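Local coordinates for uncharacterized HTH-type transcriptional regulator yydK (Bacillus subtilis subsp. subtilis, PDB 3BWG), which probably binds DNA as a GntR-family transcription regulator, though the protein itself is uncharacterised, at residues T16-H21 with V69-R74. Sequence-based numbering, arbitrary orientation.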
loop_
_atom_site.group_PDB
_atom_site.type_symbol
_atom_site.label_atom_id
_atom_site.label_comp_id
_atom_site.label_asym_id
_atom_site.label_seq_id
_atom_site.Cartn_x
_atom_site.Cartn_y
_atom_site.Cartn_z
ATOM N N THR B 16 23.088 -4.054 2.184
ATOM C CA THR B 16 23.921 -5.242 1.892
ATOM C C THR B 16 24.220 -6.086 3.131
ATOM O O THR B 16 24.135 -7.327 3.091
ATOM C CB THR B 16 25.295 -4.844 1.247
ATOM O OG1 THR B 16 25.065 -4.171 0.007
ATOM C CG2 THR B 16 26.203 -6.079 1.009
ATOM N N TYR B 17 24.604 -5.413 4.211
ATOM C CA TYR B 17 24.793 -6.064 5.496
ATOM C C TYR B 17 23.528 -6.835 5.956
ATOM O O TYR B 17 23.630 -7.948 6.483
ATOM C CB TYR B 17 25.224 -5.033 6.542
ATOM C CG TYR B 17 25.346 -5.614 7.932
ATOM C CD1 TYR B 17 24.213 -5.721 8.769
ATOM C CD2 TYR B 17 26.586 -6.099 8.404
ATOM C CE1 TYR B 17 24.310 -6.268 10.052
ATOM C CE2 TYR B 17 26.700 -6.639 9.689
ATOM C CZ TYR B 17 25.555 -6.727 10.507
ATOM O OH TYR B 17 25.651 -7.263 11.765
ATOM N N ILE B 18 22.352 -6.219 5.757
ATOM C CA ILE B 18 21.043 -6.797 6.109
ATOM C C ILE B 18 20.774 -8.098 5.315
ATOM O O ILE B 18 20.452 -9.152 5.903
ATOM C CB ILE B 18 19.900 -5.731 5.912
ATOM C CG1 ILE B 18 19.836 -4.755 7.095
ATOM C CG2 ILE B 18 18.539 -6.390 5.712
ATOM C CD1 ILE B 18 18.944 -3.494 6.849
ATOM N N GLU B 19 20.917 -7.998 3.986
ATOM C CA GLU B 19 20.853 -9.130 3.046
ATOM C C GLU B 19 21.807 -10.252 3.441
ATOM O O GLU B 19 21.395 -11.404 3.607
ATOM C CB GLU B 19 21.215 -8.669 1.626
ATOM C CG GLU B 19 20.055 -8.277 0.715
ATOM C CD GLU B 19 18.880 -7.597 1.424
ATOM O OE1 GLU B 19 17.748 -8.096 1.217
ATOM O OE2 GLU B 19 19.062 -6.576 2.164
ATOM N N GLU B 20 23.077 -9.900 3.617
ATOM C CA GLU B 20 24.120 -10.910 3.808
ATOM C C GLU B 20 23.952 -11.654 5.107
ATOM O O GLU B 20 24.142 -12.864 5.158
ATOM C CB GLU B 20 25.508 -10.293 3.760
ATOM C CG GLU B 20 25.920 -9.876 2.383
ATOM C CD GLU B 20 27.332 -9.347 2.366
ATOM O OE1 GLU B 20 28.096 -9.808 1.487
ATOM O OE2 GLU B 20 27.676 -8.493 3.231
ATOM N N HIS B 21 23.587 -10.932 6.159
ATOM C CA HIS B 21 23.333 -11.583 7.431
ATOM C C HIS B 21 21.934 -12.176 7.495
ATOM O O HIS B 21 21.551 -12.728 8.530
ATOM C CB HIS B 21 23.651 -10.650 8.592
ATOM C CG HIS B 21 25.119 -10.390 8.740
ATOM N ND1 HIS B 21 25.809 -9.534 7.906
ATOM C CD2 HIS B 21 26.033 -10.903 9.596
ATOM C CE1 HIS B 21 27.083 -9.516 8.259
ATOM N NE2 HIS B 21 27.246 -10.340 9.280
ATOM N N VAL B 69 15.343 -3.867 11.739
ATOM C CA VAL B 69 14.992 -4.146 10.352
ATOM C C VAL B 69 13.455 -4.031 10.246
ATOM O O VAL B 69 12.736 -4.560 11.091
ATOM C CB VAL B 69 15.531 -5.559 9.895
ATOM C CG1 VAL B 69 15.101 -5.909 8.464
ATOM C CG2 VAL B 69 17.082 -5.618 9.974
ATOM N N ARG B 70 12.993 -3.344 9.207
ATOM C CA ARG B 70 11.602 -3.041 8.964
ATOM C C ARG B 70 11.051 -3.913 7.835
ATOM O O ARG B 70 9.873 -4.301 7.866
ATOM C CB ARG B 70 11.460 -1.531 8.612
ATOM C CG ARG B 70 10.066 -1.046 8.078
ATOM C CD ARG B 70 8.903 -1.347 9.003
ATOM N NE ARG B 70 7.577 -1.118 8.370
ATOM C CZ ARG B 70 6.808 -2.057 7.789
ATOM N NH1 ARG B 70 7.205 -3.308 7.718
ATOM N NH2 ARG B 70 5.609 -1.740 7.291
ATOM N N LYS B 71 11.908 -4.217 6.855
ATOM C CA LYS B 71 11.523 -4.910 5.648
ATOM C C LYS B 71 10.698 -6.114 6.022
ATOM O O LYS B 71 11.065 -6.915 6.901
ATOM C CB LYS B 71 12.747 -5.320 4.826
ATOM C CG LYS B 71 13.268 -6.727 5.113
ATOM C CD LYS B 71 14.785 -6.922 4.890
ATOM C CE LYS B 71 15.148 -7.270 3.453
ATOM N NZ LYS B 71 14.756 -8.666 3.192
ATOM N N HIS B 72 9.569 -6.224 5.350
ATOM C CA HIS B 72 8.610 -7.292 5.579
ATOM C C HIS B 72 9.254 -8.697 5.512
ATOM O O HIS B 72 10.289 -8.920 4.818
ATOM C CB HIS B 72 7.484 -7.147 4.552
ATOM C CG HIS B 72 7.927 -7.386 3.135
ATOM N ND1 HIS B 72 8.032 -8.651 2.594
ATOM C CD2 HIS B 72 8.271 -6.519 2.148
ATOM C CE1 HIS B 72 8.444 -8.552 1.337
ATOM N NE2 HIS B 72 8.579 -7.268 1.043
ATOM N N LYS B 73 8.673 -9.639 6.257
ATOM C CA LYS B 73 9.036 -11.059 6.119
ATOM C C LYS B 73 8.450 -11.613 4.811
ATOM O O LYS B 73 7.717 -10.892 4.117
ATOM C CB LYS B 73 8.518 -11.826 7.313
ATOM C CG LYS B 73 9.318 -11.509 8.580
ATOM C CD LYS B 73 8.497 -11.670 9.854
ATOM C CE LYS B 73 8.283 -13.126 10.180
ATOM N NZ LYS B 73 7.854 -13.295 11.596
ATOM N N ARG B 74 8.774 -12.865 4.476
ATOM C CA ARG B 74 8.301 -13.559 3.249
ATOM C C ARG B 74 8.993 -13.030 1.996
ATOM O O ARG B 74 9.413 -11.883 1.955
ATOM C CB ARG B 74 6.793 -13.455 3.055
ATOM C CG ARG B 74 5.935 -13.829 4.255
ATOM C CD ARG B 74 4.455 -13.760 3.911
ATOM N NE ARG B 74 3.686 -13.894 5.127
ATOM C CZ ARG B 74 2.397 -14.201 5.196
ATOM N NH1 ARG B 74 1.665 -14.401 4.097
ATOM N NH2 ARG B 74 1.833 -14.282 6.396
#
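In the winged-helix DNA-binding domain of this GntR-type regulator, the last turns of helix 6-20 meet the exit of wing strand 66-69 through Ile-18 and Glu-19 against Val-69 and Lys-71. The approach is made by side chains alone, since the nearest CA atoms, those of Ile-18 and Val-69, lie 7.9 Å apart. Ile-18 offers two branches to two partners: its CG1 comes to 4.1 Å from Val-69 CG2, and its CG2 to 3.9 Å from Lys-71 CD. With chi1 at -80°, CG1 lies beside the backbone N and CG2 anti to it, which turns the two branches to different partners. The side chains of Val-69 and Lys-71 each pass that of Ile-18 pointing the other way. Through the contact of its CD with Ile-18 CG2, the aliphatic part of the lysine extends the apolar patch begun by the valine. Lys-71 then bends at chi3 (-86°) and chi4 (-74°), bringing its far end to the carboxylate of Glu-19. Here Glu-19 OE1 touches Lys-71 CE at 3.5 Å in a van der Waals contact, and its 3.6 Å distance to Lys-71 NZ marks a long salt bridge at the more exposed margin. Replacing Lys-71 with alanine would probably leave Glu-19 without this charge partner and Ile-18 CG2 without the lysine methylenes beside it. Within the helix end, His-21 ND1 donates to Tyr-17 O over 3.0 Å, in the carbonyl plane, while Tyr-17 CZ sits over the centre of the His-21 imidazole, 3.8 Å above its plane. Leu-29 touches both Ile-18 and Val-69, continuing the buried apolar side. Beyond the contact the chain leaves the wing for strand 78-79, with His-72 packing on Val-231 of strand 230-234 and Arg-70 forming a salt bridge to Asp-177 of the second subunit, which links this junction to the other chain of the dimer.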